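Local coordinates for protein putative D-tyrosyl-tRNA(Tyr) deacylase 2 (Leishmania major, PDB 1TC5) that may hydrolyse D-tyrosyl-tRNA(Tyr) to D-tyrosine and free tRNA, acting as a homodimeric and highly divergent member of the DTD deacylase family, at residues 34-39 against 71-76. Numbering follows the deposited sequence.
Sequences AGRGVM and FTHFSP
Two torsions set Arg-36 against the loop 71-76: CG stands anti to the backbone N (chi1 -172°), carrying the chain toward residues 71-76, and a bend at chi3 (78°) turns the guanidinium onto the Phe-74 carbonyl. NH2 of Arg-36 donates to O of Phe-74 over 2.7 Å with an N-H...O angle of 148°. The donor stands above the carbonyl plane, away from a lone pair. A second, weak bond runs from NE of Arg-36 to the same oxygen at 3.3 Å, so one oxygen, at the guanidinium edge but tilted somewhat out of its plane, takes both N-H groups. Pro-76 lies over one face of that group, its CD 3.4 Å from Arg-36 NH2, while the aliphatic CG of Arg-36 passes 3.7 Å from CD2 of His-73. The His-73 ring and the guanidinium are nearly perpendicular, and the ring turns its edge to Gly-37, where NE2 of His-73 comes within 2.9 Å of O of Gly-37.

Deeper in, CG2 of Val-38 serves both phenylalanines. It meets CD2 of Phe-71 at 3.5 Å, the two side chains crossing at about a right angle, and reaches CZ of Phe-74 at 3.6 Å from the edge of that ring. The contact packs the irregular loop between helix 55-67 and strand 93-98 against the beginning of strand 37-45, the central strand of the five-stranded mixed sheet, and against Arg-36 just before it. Asp-93 pairs through its backbone with both Arg-36 and Val-38, and the Phe-71 ring meets His-190 nearly at right angles.

The chemistry thus divides by depth: buried hydrocarbon around Val-38 gives way to a partly exposed arginine whose guanidinium donates here to a neutral backbone carbonyl, which its positive charge would be expected to polarise.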
loop_
_atom_site.group_PDB
_atom_site.type_symbol
_atom_site.label_atom_id
_atom_site.label_comp_id
_atom_site.label_asym_id
_atom_site.label_seq_id
_atom_site.Cartn_x
_atom_site.Cartn_y
_atom_site.Cartn_z
ATOM N N ALA A 34 -8.551 -8.889 10.517
ATOM C CA ALA A 34 -7.698 -9.986 10.083
ATOM C C ALA A 34 -6.402 -10.029 10.882
ATOM O O ALA A 34 -5.899 -8.997 11.341
ATOM C CB ALA A 34 -7.378 -9.849 8.589
ATOM N N GLY A 35 -5.857 -11.239 11.029
ATOM C CA GLY A 35 -4.527 -11.409 11.594
ATOM C C GLY A 35 -3.467 -11.521 10.515
ATOM O O GLY A 35 -3.561 -10.895 9.453
ATOM N N ARG A 36 -2.456 -12.341 10.787
ATOM C CA ARG A 36 -1.302 -12.417 9.925
ATOM C C ARG A 36 -1.657 -13.025 8.582
ATOM O O ARG A 36 -2.396 -14.003 8.489
ATOM C CB ARG A 36 -0.179 -13.218 10.550
ATOM C CG ARG A 36 1.125 -13.138 9.738
ATOM C CD ARG A 36 2.341 -13.489 10.554
ATOM N NE ARG A 36 2.441 -14.924 10.697
ATOM C CZ ARG A 36 2.457 -15.617 11.841
ATOM N NH1 ARG A 36 2.366 -15.052 13.036
ATOM N NH2 ARG A 36 2.573 -16.920 11.769
ATOM N N GLY A 37 -1.106 -12.431 7.544
ATOM C CA GLY A 37 -1.316 -12.929 6.194
ATOM C C GLY A 37 -0.970 -11.875 5.171
ATOM O O GLY A 37 0.092 -11.255 5.262
ATOM N N VAL A 38 -1.849 -11.683 4.201
ATOM C CA VAL A 38 -1.626 -10.721 3.121
ATOM C C VAL A 38 -2.813 -9.773 2.933
ATOM O O VAL A 38 -3.977 -10.207 2.912
ATOM C CB VAL A 38 -1.345 -11.462 1.814
ATOM C CG1 VAL A 38 -1.265 -10.481 0.632
ATOM C CG2 VAL A 38 -0.071 -12.306 1.944
ATOM N N MET A 39 -2.511 -8.480 2.827
ATOM C CA MET A 39 -3.483 -7.461 2.444
ATOM C C MET A 39 -3.357 -7.171 0.950
ATOM O O MET A 39 -2.275 -6.807 0.455
ATOM C CB MET A 39 -3.301 -6.178 3.240
ATOM C CG MET A 39 -4.375 -5.121 2.928
ATOM S SD MET A 39 -4.455 -3.738 4.038
ATOM C CE MET A 39 -2.924 -2.903 3.526
ATOM N N PHE A 71 5.935 -13.979 0.024
ATOM C CA PHE A 71 6.232 -13.430 1.353
ATOM C C PHE A 71 7.001 -14.377 2.294
ATOM O O PHE A 71 6.864 -15.597 2.229
ATOM C CB PHE A 71 4.951 -12.928 2.042
ATOM C CG PHE A 71 4.262 -11.818 1.276
ATOM C CD1 PHE A 71 4.800 -10.555 1.239
ATOM C CD2 PHE A 71 3.103 -12.069 0.543
ATOM C CE1 PHE A 71 4.200 -9.529 0.466
ATOM C CE2 PHE A 71 2.485 -11.068 -0.193
ATOM C CZ PHE A 71 3.045 -9.794 -0.248
ATOM N N THR A 72 7.775 -13.766 3.191
ATOM C CA THR A 72 8.734 -14.443 4.069
ATOM C C THR A 72 8.326 -14.399 5.542
ATOM O O THR A 72 9.044 -14.904 6.407
ATOM C CB THR A 72 10.136 -13.773 3.937
ATOM O OG1 THR A 72 10.026 -12.369 4.189
ATOM C CG2 THR A 72 10.681 -13.863 2.480
ATOM N N HIS A 73 7.153 -13.843 5.831
ATOM C CA HIS A 73 6.741 -13.601 7.215
ATOM C C HIS A 73 5.703 -14.587 7.777
ATOM O O HIS A 73 5.307 -14.494 8.929
ATOM C CB HIS A 73 6.175 -12.197 7.246
ATOM C CG HIS A 73 4.758 -12.101 6.761
ATOM N ND1 HIS A 73 4.361 -11.195 5.817
ATOM C CD2 HIS A 73 3.643 -12.789 7.098
ATOM C CE1 HIS A 73 3.059 -11.297 5.625
ATOM N NE2 HIS A 73 2.599 -12.244 6.400
ATOM N N PHE A 74 5.230 -15.514 6.968
ATOM C CA PHE A 74 4.144 -16.422 7.399
ATOM C C PHE A 74 4.515 -17.378 8.532
ATOM O O PHE A 74 3.670 -17.710 9.386
ATOM C CB PHE A 74 3.629 -17.274 6.234
ATOM C CG PHE A 74 3.040 -16.499 5.090
ATOM C CD1 PHE A 74 2.533 -15.212 5.250
ATOM C CD2 PHE A 74 2.964 -17.086 3.838
ATOM C CE1 PHE A 74 1.984 -14.562 4.198
ATOM C CE2 PHE A 74 2.420 -16.420 2.786
ATOM C CZ PHE A 74 1.938 -15.168 2.954
ATOM N N SER A 75 5.773 -17.819 8.526
ATOM C CA SER A 75 6.240 -18.907 9.376
ATOM C C SER A 75 7.453 -18.516 10.232
ATOM O O SER A 75 8.584 -18.986 9.988
ATOM C CB SER A 75 6.629 -20.088 8.475
ATOM O OG SER A 75 5.579 -20.415 7.586
ATOM N N PRO A 76 7.227 -17.701 11.260
ATOM C CA PRO A 76 8.326 -17.230 12.119
ATOM C C PRO A 76 9.112 -18.362 12.805
ATOM O O PRO A 76 10.269 -18.187 13.155
ATOM C CB PRO A 76 7.620 -16.304 13.135
ATOM C CG PRO A 76 6.163 -16.638 13.067
ATOM C CD PRO A 76 5.914 -17.184 11.691
#